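Local coordinates for geranyltranstransferase (Methylococcus capsulatus, PDB 3TS7), which probably makes farnesyl diphosphate by magnesium-dependent prenyl chain elongation, as a member of the FPP/GGPP synthase family, at residues B[17-21]-B[47-52]. Residues are numbered along the deposited sequence; the frame is centred on the assembly and turned at random.
With PO4 (phosphate ion), chain F.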
loop_
_atom_site.group_PDB
_atom_site.type_symbol
_atom_site.label_atom_id
_atom_site.label_comp_id
_atom_site.label_asym_id
_atom_site.label_seq_id
_atom_site.Cartn_x
_atom_site.Cartn_y
_atom_site.Cartn_z
ATOM N N GLN B 17 0.548 23.084 -8.684
ATOM C CA GLN B 17 -0.740 22.533 -8.291
ATOM C C GLN B 17 -1.591 22.142 -9.504
ATOM O O GLN B 17 -2.305 21.143 -9.459
ATOM C CB GLN B 17 -1.491 23.504 -7.383
ATOM C CG GLN B 17 -0.943 23.533 -5.960
ATOM C CD GLN B 17 -1.597 24.596 -5.093
ATOM O OE1 GLN B 17 -2.169 25.559 -5.598
ATOM N NE2 GLN B 17 -1.509 24.427 -3.777
ATOM N N GLU B 18 -1.502 22.918 -10.581
ATOM C CA GLU B 18 -2.165 22.565 -11.834
ATOM C C GLU B 18 -1.484 21.385 -12.525
ATOM O O GLU B 18 -2.165 20.489 -13.034
ATOM C CB GLU B 18 -2.226 23.772 -12.766
ATOM C CG GLU B 18 -3.239 24.833 -12.322
ATOM C CD GLU B 18 -2.973 26.215 -12.921
ATOM O OE1 GLU B 18 -2.130 26.332 -13.842
ATOM O OE2 GLU B 18 -3.611 27.193 -12.464
ATOM N N ARG B 19 -0.151 21.386 -12.526
ATOM C CA ARG B 19 0.640 20.302 -13.118
ATOM C C ARG B 19 0.415 18.965 -12.400
ATOM O O ARG B 19 0.245 17.931 -13.052
ATOM C CB ARG B 19 2.124 20.652 -13.151
ATOM C CG ARG B 19 2.981 19.582 -13.771
ATOM C CD ARG B 19 4.445 19.883 -13.630
ATOM N NE ARG B 19 5.235 18.859 -14.310
ATOM C CZ ARG B 19 5.929 19.051 -15.422
ATOM N NH1 ARG B 19 5.962 20.254 -15.988
ATOM N NH2 ARG B 19 6.608 18.040 -15.959
ATOM N N VAL B 20 0.383 18.983 -11.067
ATOM C CA VAL B 20 0.076 17.759 -10.313
ATOM C C VAL B 20 -1.401 17.318 -10.472
ATOM O O VAL B 20 -1.685 16.122 -10.483
ATOM C CB VAL B 20 0.480 17.872 -8.806
ATOM C CG1 VAL B 20 -0.549 18.659 -8.023
ATOM C CG2 VAL B 20 0.690 16.483 -8.193
ATOM N N GLU B 21 -2.329 18.271 -10.605
ATOM C CA GLU B 21 -3.738 17.937 -10.782
ATOM C C GLU B 21 -3.941 17.089 -12.041
ATOM O O GLU B 21 -4.693 16.107 -12.013
ATOM C CB GLU B 21 -4.599 19.197 -10.878
ATOM C CG GLU B 21 -6.117 18.947 -10.930
ATOM C CD GLU B 21 -6.710 18.524 -9.591
ATOM O OE1 GLU B 21 -7.818 17.949 -9.594
ATOM O OE2 GLU B 21 -6.087 18.767 -8.533
ATOM N N LEU B 47 -8.771 14.233 -6.390
ATOM C CA LEU B 47 -8.800 15.348 -7.321
ATOM C C LEU B 47 -9.608 16.523 -6.791
ATOM O O LEU B 47 -10.289 16.407 -5.769
ATOM C CB LEU B 47 -9.328 14.895 -8.687
ATOM C CG LEU B 47 -8.484 13.879 -9.448
ATOM C CD1 LEU B 47 -9.229 13.386 -10.675
ATOM C CD2 LEU B 47 -7.105 14.449 -9.829
ATOM N N GLY B 48 -9.507 17.651 -7.486
ATOM C CA GLY B 48 -10.258 18.864 -7.142
ATOM C C GLY B 48 -9.555 19.775 -6.147
ATOM O O GLY B 48 -10.208 20.538 -5.431
ATOM N N GLY B 49 -8.228 19.703 -6.098
ATOM C CA GLY B 49 -7.446 20.569 -5.218
ATOM C C GLY B 49 -7.057 19.961 -3.878
ATOM O O GLY B 49 -7.090 18.740 -3.683
ATOM N N GLY B 50 -6.719 20.840 -2.941
ATOM C CA GLY B 50 -5.991 20.472 -1.732
ATOM C C GLY B 50 -4.683 21.228 -1.815
ATOM O O GLY B 50 -4.316 21.715 -2.889
ATOM N N LYS B 51 -3.968 21.328 -0.700
ATOM C CA LYS B 51 -2.741 22.128 -0.658
ATOM C C LYS B 51 -1.584 21.559 -1.485
ATOM O O LYS B 51 -0.728 22.321 -1.943
ATOM C CB LYS B 51 -2.299 22.367 0.787
ATOM C CG LYS B 51 -3.359 23.020 1.664
ATOM C CD LYS B 51 -2.787 23.359 3.040
ATOM C CE LYS B 51 -3.868 23.365 4.115
ATOM N NZ LYS B 51 -4.172 21.983 4.588
ATOM N N ARG B 52 -1.579 20.238 -1.694
ATOM C CA ARG B 52 -0.514 19.530 -2.444
ATOM C C ARG B 52 0.872 19.787 -1.858
ATOM O O ARG B 52 1.842 19.971 -2.598
ATOM C CB ARG B 52 -0.523 19.865 -3.953
ATOM C CG ARG B 52 -1.881 19.804 -4.627
ATOM C CD ARG B 52 -2.480 18.413 -4.563
ATOM N NE ARG B 52 -3.649 18.264 -5.427
ATOM C CZ ARG B 52 -4.514 17.253 -5.356
ATOM N NH1 ARG B 52 -4.361 16.292 -4.456
ATOM N NH2 ARG B 52 -5.547 17.206 -6.187
HETATM P P PO4 F . -4.534 18.297 2.077
HETATM O O1 PO4 F . -3.680 17.411 1.207
HETATM O O2 PO4 F . -3.710 19.463 2.563
HETATM O O3 PO4 F . -5.691 18.836 1.272
HETATM O O4 PO4 F . -5.050 17.495 3.240
HETATM O O HOH W 1 -3.766 20.063 -7.459
#
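Glu-21 lays its carboxylate against the backbone turn at Leu-47 to Gly-49, with OE1 lying against CB and CD2 of Leu-47. Its OE1 takes the amide N of Gly-48 on the syn lone pair at 2.7 Å, and an N-H...O angle of 172° makes that bond nearly straight; Gly-49 N adds a weak bond to OE2. OE2 turns to the guanidinium of Arg-52: NH2 reaches it at 2.9 Å, close to the guanidinium plane but 31° out of the carboxylate plane, a salt bridge. The reach comes from a CG anti to the backbone N (chi1 -174°) and a bend at chi2. A water accepts from Arg-52 NE and donates to Glu-21 OE2 and Gln-17 O. An alanine in place of Glu-21 would probably leave the Gly-48 amide without its acceptor and the buried Arg-52 with one counter-charge fewer. Glu-80 pairs with Arg-52 NH1, and Val-46 O accepts from NH2. One helical turn earlier, Gln-17 NE2 donates to Lys-51 O at 2.9 Å from above the carbonyl plane, while CG1 of Val-20 packs on Arg-52 CG at 3.8 Å. With positive phi at Gly-48, Gly-49 and Gly-50, any CB would press on the preceding carbonyl O, and at Gly-50 also on a phosphate ion, probably from the crystallisation liquor. Lys-51 NZ bonds its O2 at 3.3 Å, a position consistent with the family's diphosphate-binding Gly-Gly-Lys-Arg motif. Helix 5-27 is thus joined to the loop linking helix 36-46 to helix 53-65, whose Pro-55 and Tyr-59 also touch Val-20 in this all-helical fold.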